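Local coordinates for microcin B17-processing protein McbD (Escherichia coli str. K-12 substr. MG1655, PDB 6GRH) that is needed to process the inactive microcin B17 precursor McbA into the active peptide and belongs to the YcaO family, consistent with ATP-dependent cyclodehydration of the precursor to azolines, at residues Lys86-Ala91 with Lys356-Asp361; Asp147-Ser152 with Leu364-Ser369. The protein carries 1 engineered substitution. All coordinates share one frame; numbering follows the deposited sequence.

Interaction 1: Lys86-Ala91 with Lys356-Asp361; sequences KAFTEA and KIVSPD
A proline-aromatic CH-pi contact joins helix 82-95 to the chain just beyond strand 350-358: the ring of P360 lies over one face of the F88 phenyl group. P360 CG stands 3.8 Å from the centroid of the F88 ring and only 6° from its normal, so a methylene carbon lies over the middle of the aromatic face rather than at its rim. The neighbouring P360 CD sits nearer the far end of the same ring, 3.8 Å from F88 CZ. F88 is brought under the proline by its first torsion, which sets CG anti to the carbonyl carbon (chi1 -84°) and carries the ring tip closer to residues 356-361 than its CB is. There the tip also reaches V358, whose CG1 is 4.5 Å from F88 CZ and meets the ring obliquely.

Two alanines one helical turn apart, A87 and A91, aim their methyl groups at the same proline and make a small-residue face on the helix. A87 CB lies 3.8 Å from P360 CG, and A91 CB lies 3.8 Å from P360 CB. The backbone takes part as well, since P360 CB comes to 3.5 Å from A87 O, a carbonyl already engaged by the amide of A91 in the helix. Helix 82-95 here packs on the loop that leaves strand 350-358 of the six-stranded antiparallel sheet, with V358 the last strand residue to touch it; M80, I128 and L76 also touch F88.

The turn holding P360 is an ST turn, S359 OG accepting from the backbone N of D361 at 3.2 Å. D361 then follows with its carboxylate beside the helix; OD1 merely brushes the A87 methyl, while OD2 is hydrogen-bonded to S335 and N337.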
ATOM      1  N   LYS E  86     -26.482  37.601 -49.504  1.00 47.87           N
ATOM      2  CA  LYS E  86     -27.734  38.374 -49.421  1.00 48.84           C
ATOM      3  C   LYS E  86     -28.498  38.103 -48.110  1.00 47.95           C
ATOM      4  O   LYS E  86     -28.992  39.040 -47.469  1.00 48.53           O
ATOM      5  CB  LYS E  86     -28.631  38.086 -50.637  1.00 49.90           C
ATOM      6  CG  LYS E  86     -29.857  38.983 -50.770  1.00 51.38           C
ATOM      7  N   ALA E  87     -28.597  36.834 -47.718  1.00 46.04           N
ATOM      8  CA  ALA E  87     -29.236  36.470 -46.456  1.00 45.10           C
ATOM      9  C   ALA E  87     -28.502  37.041 -45.224  1.00 44.10           C
ATOM     10  O   ALA E  87     -29.145  37.462 -44.261  1.00 43.63           O
ATOM     11  CB  ALA E  87     -29.343  34.956 -46.339  1.00 44.58           C
ATOM     12  N   PHE E  88     -27.172  37.034 -45.243  1.00 43.45           N
ATOM     13  CA  PHE E  88     -26.407  37.672 -44.163  1.00 43.12           C
ATOM     14  C   PHE E  88     -26.688  39.165 -44.116  1.00 44.46           C
ATOM     15  O   PHE E  88     -26.948  39.704 -43.032  1.00 44.25           O
ATOM     16  CB  PHE E  88     -24.898  37.401 -44.260  1.00 42.31           C
ATOM     17  CG  PHE E  88     -24.480  36.087 -43.647  1.00 41.13           C
ATOM     18  CD1 PHE E  88     -24.345  35.964 -42.264  1.00 40.45           C
ATOM     19  CD2 PHE E  88     -24.231  34.975 -44.441  1.00 40.88           C
ATOM     20  CE1 PHE E  88     -23.973  34.747 -41.678  1.00 39.39           C
ATOM     21  CE2 PHE E  88     -23.847  33.755 -43.862  1.00 40.31           C
ATOM     22  CZ  PHE E  88     -23.715  33.648 -42.483  1.00 39.15           C
ATOM     23  N   THR E  89     -26.661  39.813 -45.285  1.00 45.50           N
ATOM     24  CA  THR E  89     -26.957  41.249 -45.392  1.00 47.02           C
ATOM     25  C   THR E  89     -28.308  41.582 -44.775  1.00 47.60           C
ATOM     26  O   THR E  89     -28.419  42.545 -44.042  1.00 48.28           O
ATOM     27  CB  THR E  89     -26.960  41.733 -46.856  1.00 48.20           C
ATOM     28  OG1 THR E  89     -25.723  41.367 -47.484  1.00 47.95           O
ATOM     29  CG2 THR E  89     -27.140  43.242 -46.928  1.00 49.85           C
ATOM     30  N   GLU E  90     -29.326  40.773 -45.074  1.00 47.73           N
ATOM     31  CA  GLU E  90     -30.667  40.978 -44.517  1.00 48.55           C
ATOM     32  C   GLU E  90     -30.720  40.695 -43.008  1.00 47.06           C
ATOM     33  O   GLU E  90     -31.476  41.354 -42.293  1.00 47.48           O
ATOM     34  CB  GLU E  90     -31.720  40.160 -45.290  1.00 49.77           C
ATOM     35  CG  GLU E  90     -31.929  40.615 -46.750  1.00 52.00           C
ATOM     36  CD  GLU E  90     -32.074  42.123 -46.912  1.00 54.13           C
ATOM     37  OE1 GLU E  90     -33.106  42.673 -46.481  1.00 56.01           O
ATOM     38  OE2 GLU E  90     -31.162  42.787 -47.467  1.00 55.69           O
ATOM     39  N   ALA E  91     -29.907  39.753 -42.520  1.00 44.68           N
ATOM     40  CA  ALA E  91     -29.756  39.556 -41.075  1.00 43.47           C
ATOM     41  C   ALA E  91     -29.094  40.772 -40.421  1.00 43.18           C
ATOM     42  O   ALA E  91     -29.649  41.348 -39.491  1.00 42.91           O
ATOM     43  CB  ALA E  91     -28.967  38.285 -40.762  1.00 41.85           C
ATOM     44  N   LYS E 356     -19.708  25.010 -35.213  1.00 28.76           N
ATOM     45  CA  LYS E 356     -20.902  25.808 -34.925  1.00 30.27           C
ATOM     46  C   LYS E 356     -21.758  25.880 -36.178  1.00 31.08           C
ATOM     47  O   LYS E 356     -21.270  26.229 -37.263  1.00 30.37           O
ATOM     48  CB  LYS E 356     -20.547  27.221 -34.453  1.00 31.30           C
ATOM     49  CG  LYS E 356     -21.749  28.090 -34.021  1.00 33.07           C
ATOM     50  CD  LYS E 356     -21.287  29.517 -33.792  1.00 34.75           C
ATOM     51  CE  LYS E 356     -22.388  30.527 -33.470  1.00 36.45           C
ATOM     52  NZ  LYS E 356     -22.862  30.384 -32.071  1.00 36.66           N
ATOM     53  N   ILE E 357     -23.022  25.511 -36.017  1.00 31.93           N
ATOM     54  CA  ILE E 357     -23.990  25.619 -37.070  1.00 33.55           C
ATOM     55  C   ILE E 357     -24.673  26.966 -36.956  1.00 34.36           C
ATOM     56  O   ILE E 357     -25.213  27.295 -35.898  1.00 35.50           O
ATOM     57  CB  ILE E 357     -24.978  24.433 -37.075  1.00 34.11           C
ATOM     58  CG1 ILE E 357     -24.192  23.188 -37.484  1.00 34.50           C
ATOM     59  CG2 ILE E 357     -26.114  24.715 -38.053  1.00 35.16           C
ATOM     60  CD1 ILE E 357     -24.973  21.922 -37.626  1.00 35.36           C
ATOM     61  N   VAL E 358     -24.633  27.702 -38.069  1.00 34.36           N
ATOM     62  CA  VAL E 358     -25.062  29.087 -38.195  1.00 35.58           C
ATOM     63  C   VAL E 358     -25.948  29.235 -39.426  1.00 35.41           C
ATOM     64  O   VAL E 358     -25.582  28.764 -40.502  1.00 36.17           O
ATOM     65  CB  VAL E 358     -23.863  30.040 -38.443  1.00 35.92           C
ATOM     66  CG1 VAL E 358     -24.329  31.480 -38.632  1.00 37.88           C
ATOM     67  CG2 VAL E 358     -22.872  29.965 -37.300  1.00 35.90           C
ATOM     68  N   SER E 359     -27.079  29.919 -39.268  1.00 35.41           N
ATOM     69  CA  SER E 359     -27.902  30.329 -40.397  1.00 35.65           C
ATOM     70  C   SER E 359     -28.508  31.730 -40.215  1.00 36.27           C
ATOM     71  O   SER E 359     -29.231  31.966 -39.246  1.00 36.08           O
ATOM     72  CB  SER E 359     -29.018  29.332 -40.651  1.00 35.63           C
ATOM     73  OG  SER E 359     -29.786  29.741 -41.784  1.00 36.14           O
ATOM     74  N   PRO E 360     -28.248  32.654 -41.169  1.00 37.25           N
ATOM     75  CA  PRO E 360     -28.955  33.961 -41.134  1.00 38.32           C
ATOM     76  C   PRO E 360     -30.441  33.896 -41.485  1.00 39.50           C
ATOM     77  O   PRO E 360     -31.123  34.911 -41.368  1.00 40.33           O
ATOM     78  CB  PRO E 360     -28.195  34.794 -42.170  1.00 38.87           C
ATOM     79  CG  PRO E 360     -27.718  33.775 -43.163  1.00 38.80           C
ATOM     80  CD  PRO E 360     -27.365  32.549 -42.348  1.00 37.53           C
ATOM     81  N   ASP E 361     -30.931  32.735 -41.938  1.00 39.79           N
ATOM     82  CA  ASP E 361     -32.364  32.500 -42.128  1.00 40.77           C
ATOM     83  C   ASP E 361     -33.112  31.960 -40.902  1.00 39.58           C
ATOM     84  O   ASP E 361     -34.341  31.785 -40.941  1.00 39.31           O
ATOM     85  CB  ASP E 361     -32.563  31.577 -43.331  1.00 42.37           C
ATOM     86  CG  ASP E 361     -32.297  32.291 -44.649  1.00 44.61           C
ATOM     87  OD1 ASP E 361     -32.591  33.506 -44.743  1.00 46.16           O
ATOM     88  OD2 ASP E 361     -31.786  31.643 -45.593  1.00 45.99           O
TER

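Interaction 2: Asp147-Ser152 with Leu364-Ser369; sequences DTCGCS and LHMNNS
The carboxylate of D147 lies against the CB of H365 and the start of the M366 side chain, with OD2 3.4 Å from H365 CB. Its plane stands 89° from that of the H365 imidazole. The one direct hydrogen bond between the segments runs from M366 N to D147 OD2, 2.9 Å long and nearly straight at 169°, and it uses the syn lone pair. Beside it, C149 SG rests 3.9 Å from M366 CB.

The other oxygen, OD1, also serves its own segment, closing an Asx turn by accepting from C149 N at 3.1 Å, the amide lying 51° out of the carboxylate plane. The first torsion, with CG between the backbone N and the carbonyl carbon, is compatible with this turn. A type II beta turn from T148 to C151 leads on into strand 151-154. A water lies between D147 OD1 and L364 O, 2.7 and 2.8 Å away, and bridges the segments.

Within the loop after strand 350-358, N367 N donates to H365 ND1 in the ring plane, and H365 NE2 is bonded to A371 O. M366 touches V393 and N367 touches M392, so this loop lies against the proline-rich C-terminal end, which in YcaO enzymes probably borders the active site. With OD2 held by M366 N and Y286 OH, and OD1 by C149 N and the water, the carboxylate's rotation is probably limited.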
ATOM      1  N   ASP E 147     -23.417  34.678 -28.806  1.00 35.34           N
ATOM      2  CA  ASP E 147     -23.539  33.581 -27.844  1.00 34.55           C
ATOM      3  C   ASP E 147     -23.121  32.267 -28.470  1.00 34.01           C
ATOM      4  O   ASP E 147     -22.695  32.249 -29.630  1.00 33.67           O
ATOM      5  CB  ASP E 147     -24.948  33.528 -27.222  1.00 34.62           C
ATOM      6  CG  ASP E 147     -26.039  33.055 -28.191  1.00 35.06           C
ATOM      7  OD1 ASP E 147     -25.752  32.382 -29.212  1.00 33.82           O
ATOM      8  OD2 ASP E 147     -27.205  33.386 -27.891  1.00 35.82           O
ATOM      9  N   THR E 148     -23.247  31.174 -27.713  1.00 33.99           N
ATOM     10  CA  THR E 148     -22.719  29.887 -28.121  1.00 34.49           C
ATOM     11  C   THR E 148     -23.753  28.938 -28.749  1.00 34.29           C
ATOM     12  O   THR E 148     -23.504  27.734 -28.789  1.00 32.82           O
ATOM     13  CB  THR E 148     -22.099  29.147 -26.909  1.00 34.63           C
ATOM     14  OG1 THR E 148     -23.112  28.942 -25.912  1.00 37.29           O
ATOM     15  CG2 THR E 148     -20.963  29.909 -26.327  1.00 34.25           C
ATOM     16  N   CYS E 149     -24.886  29.450 -29.230  1.00 35.83           N
ATOM     17  CA  CYS E 149     -25.893  28.593 -29.899  1.00 37.20           C
ATOM     18  C   CYS E 149     -25.292  27.835 -31.065  1.00 36.35           C
ATOM     19  O   CYS E 149     -24.572  28.407 -31.879  1.00 36.33           O
ATOM     20  CB  CYS E 149     -27.069  29.398 -30.442  1.00 40.26           C
ATOM     21  SG  CYS E 149     -28.097  30.051 -29.125  1.00 45.68           S
ATOM     22  N   GLY E 150     -25.578  26.538 -31.108  1.00 35.18           N
ATOM     23  CA  GLY E 150     -25.095  25.671 -32.155  1.00 34.91           C
ATOM     24  C   GLY E 150     -23.651  25.208 -32.045  1.00 33.79           C
ATOM     25  O   GLY E 150     -23.172  24.551 -32.955  1.00 33.97           O
ATOM     26  N   CYS E 151     -22.969  25.543 -30.957  1.00 32.97           N
ATOM     27  CA  CYS E 151     -21.552  25.199 -30.769  1.00 32.54           C
ATOM     28  C   CYS E 151     -21.427  23.793 -30.209  1.00 32.47           C
ATOM     29  O   CYS E 151     -22.244  23.380 -29.379  1.00 32.54           O
ATOM     30  CB  CYS E 151     -20.877  26.152 -29.799  1.00 32.73           C
ATOM     31  SG  CYS E 151     -20.618  27.831 -30.436  1.00 34.86           S
ATOM     32  N   SER E 152     -20.414  23.062 -30.671  1.00 31.26           N
ATOM     33  CA  SER E 152     -20.154  21.707 -30.186  1.00 30.78           C
ATOM     34  C   SER E 152     -18.681  21.347 -30.306  1.00 29.55           C
ATOM     35  O   SER E 152     -17.929  21.974 -31.062  1.00 28.36           O
ATOM     36  CB  SER E 152     -21.013  20.682 -30.936  1.00 31.47           C
ATOM     37  OG  SER E 152     -21.237  19.536 -30.136  1.00 33.19           O
ATOM     38  N   LEU E 364     -29.960  34.088 -35.224  1.00 34.79           N
ATOM     39  CA  LEU E 364     -28.488  34.024 -35.113  1.00 33.96           C
ATOM     40  C   LEU E 364     -28.013  33.822 -33.677  1.00 33.31           C
ATOM     41  O   LEU E 364     -26.912  33.331 -33.454  1.00 32.93           O
ATOM     42  CB  LEU E 364     -27.826  35.268 -35.741  1.00 34.39           C
ATOM     43  CG  LEU E 364     -27.712  35.209 -37.268  1.00 34.74           C
ATOM     44  CD1 LEU E 364     -27.276  36.545 -37.836  1.00 35.81           C
ATOM     45  CD2 LEU E 364     -26.759  34.127 -37.741  1.00 33.78           C
ATOM     46  N   HIS E 365     -28.823  34.213 -32.711  1.00 33.83           N
ATOM     47  CA  HIS E 365     -28.521  33.971 -31.313  1.00 34.55           C
ATOM     48  C   HIS E 365     -29.833  33.981 -30.529  1.00 35.93           C
ATOM     49  O   HIS E 365     -30.880  34.203 -31.120  1.00 36.83           O
ATOM     50  CB  HIS E 365     -27.533  35.032 -30.808  1.00 34.84           C
ATOM     51  CG  HIS E 365     -28.048  36.430 -30.896  1.00 36.09           C
ATOM     52  ND1 HIS E 365     -28.980  36.933 -30.018  1.00 36.56           N
ATOM     53  CD2 HIS E 365     -27.720  37.448 -31.723  1.00 37.07           C
ATOM     54  CE1 HIS E 365     -29.229  38.194 -30.319  1.00 38.11           C
ATOM     55  NE2 HIS E 365     -28.465  38.536 -31.343  1.00 38.52           N
ATOM     56  N   MET E 366     -29.791  33.769 -29.219  1.00 36.85           N
ATOM     57  CA  MET E 366     -31.023  33.542 -28.452  1.00 38.92           C
ATOM     58  C   MET E 366     -31.484  34.680 -27.546  1.00 39.51           C
ATOM     59  O   MET E 366     -32.422  34.498 -26.756  1.00 40.25           O
ATOM     60  CB  MET E 366     -30.913  32.230 -27.655  1.00 41.06           C
ATOM     61  CG  MET E 366     -30.092  32.275 -26.385  1.00 42.71           C
ATOM     62  SD  MET E 366     -30.202  30.702 -25.502  1.00 46.61           S
ATOM     63  CE  MET E 366     -31.849  30.756 -24.817  1.00 47.07           C
ATOM     64  N   ASN E 367     -30.846  35.840 -27.649  1.00 39.18           N
ATOM     65  CA  ASN E 367     -31.225  37.004 -26.851  1.00 40.17           C
ATOM     66  C   ASN E 367     -32.118  37.975 -27.642  1.00 41.83           C
ATOM     67  O   ASN E 367     -31.621  38.886 -28.294  1.00 41.48           O
ATOM     68  CB  ASN E 367     -29.960  37.717 -26.367  1.00 39.35           C
ATOM     69  CG  ASN E 367     -30.259  38.910 -25.486  1.00 40.24           C
ATOM     70  OD1 ASN E 367     -31.398  39.120 -25.064  1.00 40.41           O
ATOM     71  ND2 ASN E 367     -29.226  39.698 -25.194  1.00 40.41           N
ATOM     72  N   ASN E 368     -33.434  37.814 -27.575  1.00 44.09           N
ATOM     73  CA  ASN E 368     -34.286  38.757 -28.317  1.00 47.22           C
ATOM     74  C   ASN E 368     -34.527  40.099 -27.560  1.00 47.93           C
ATOM     75  O   ASN E 368     -35.242  40.939 -28.060  1.00 49.35           O
ATOM     76  CB  ASN E 368     -35.562  38.106 -28.909  1.00 49.30           C
ATOM     77  CG  ASN E 368     -36.231  37.170 -27.962  1.00 50.31           C
ATOM     78  OD1 ASN E 368     -36.386  35.967 -28.233  1.00 49.50           O
ATOM     79  ND2 ASN E 368     -36.579  37.700 -26.800  1.00 52.34           N
ATOM     80  N   SER E 369     -33.909  40.291 -26.383  1.00 47.55           N
ATOM     81  CA  SER E 369     -33.782  41.631 -25.775  1.00 49.30           C
ATOM     82  C   SER E 369     -32.602  42.436 -26.353  1.00 49.29           C
ATOM     83  O   SER E 369     -32.465  43.611 -26.065  1.00 50.24           O
ATOM     84  CB  SER E 369     -33.634  41.547 -24.250  1.00 48.87           C
ATOM     85  OG  SER E 369     -32.285  41.326 -23.864  1.00 48.17           O
TER
HETATM   86  O   HOH W   1     -24.856  32.393 -31.784  1.00 30.96           O

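Overall arrangement
Both contacts are buried, but interaction 2 lies closer to the middle of the chain: its centre is 7 Å from the chain centre, against 18 Å for interaction 1. They meet where strand 350-358 passes the turn that leads into strand 151-154 and the loop at L364, their own centres 13 Å apart. K356 NZ probably donates to C149 O, at 2.6 Å, and to D147 O, while L364 CD2 packs on V358 CG1, at 3.7 Å. Their chemistry differs with their neighbours. Interaction 1, where a helix meets the loop after a strand, is essentially apolar; interaction 2, between two largely irregular segments, relies on one carboxylate, backbone amides and a water.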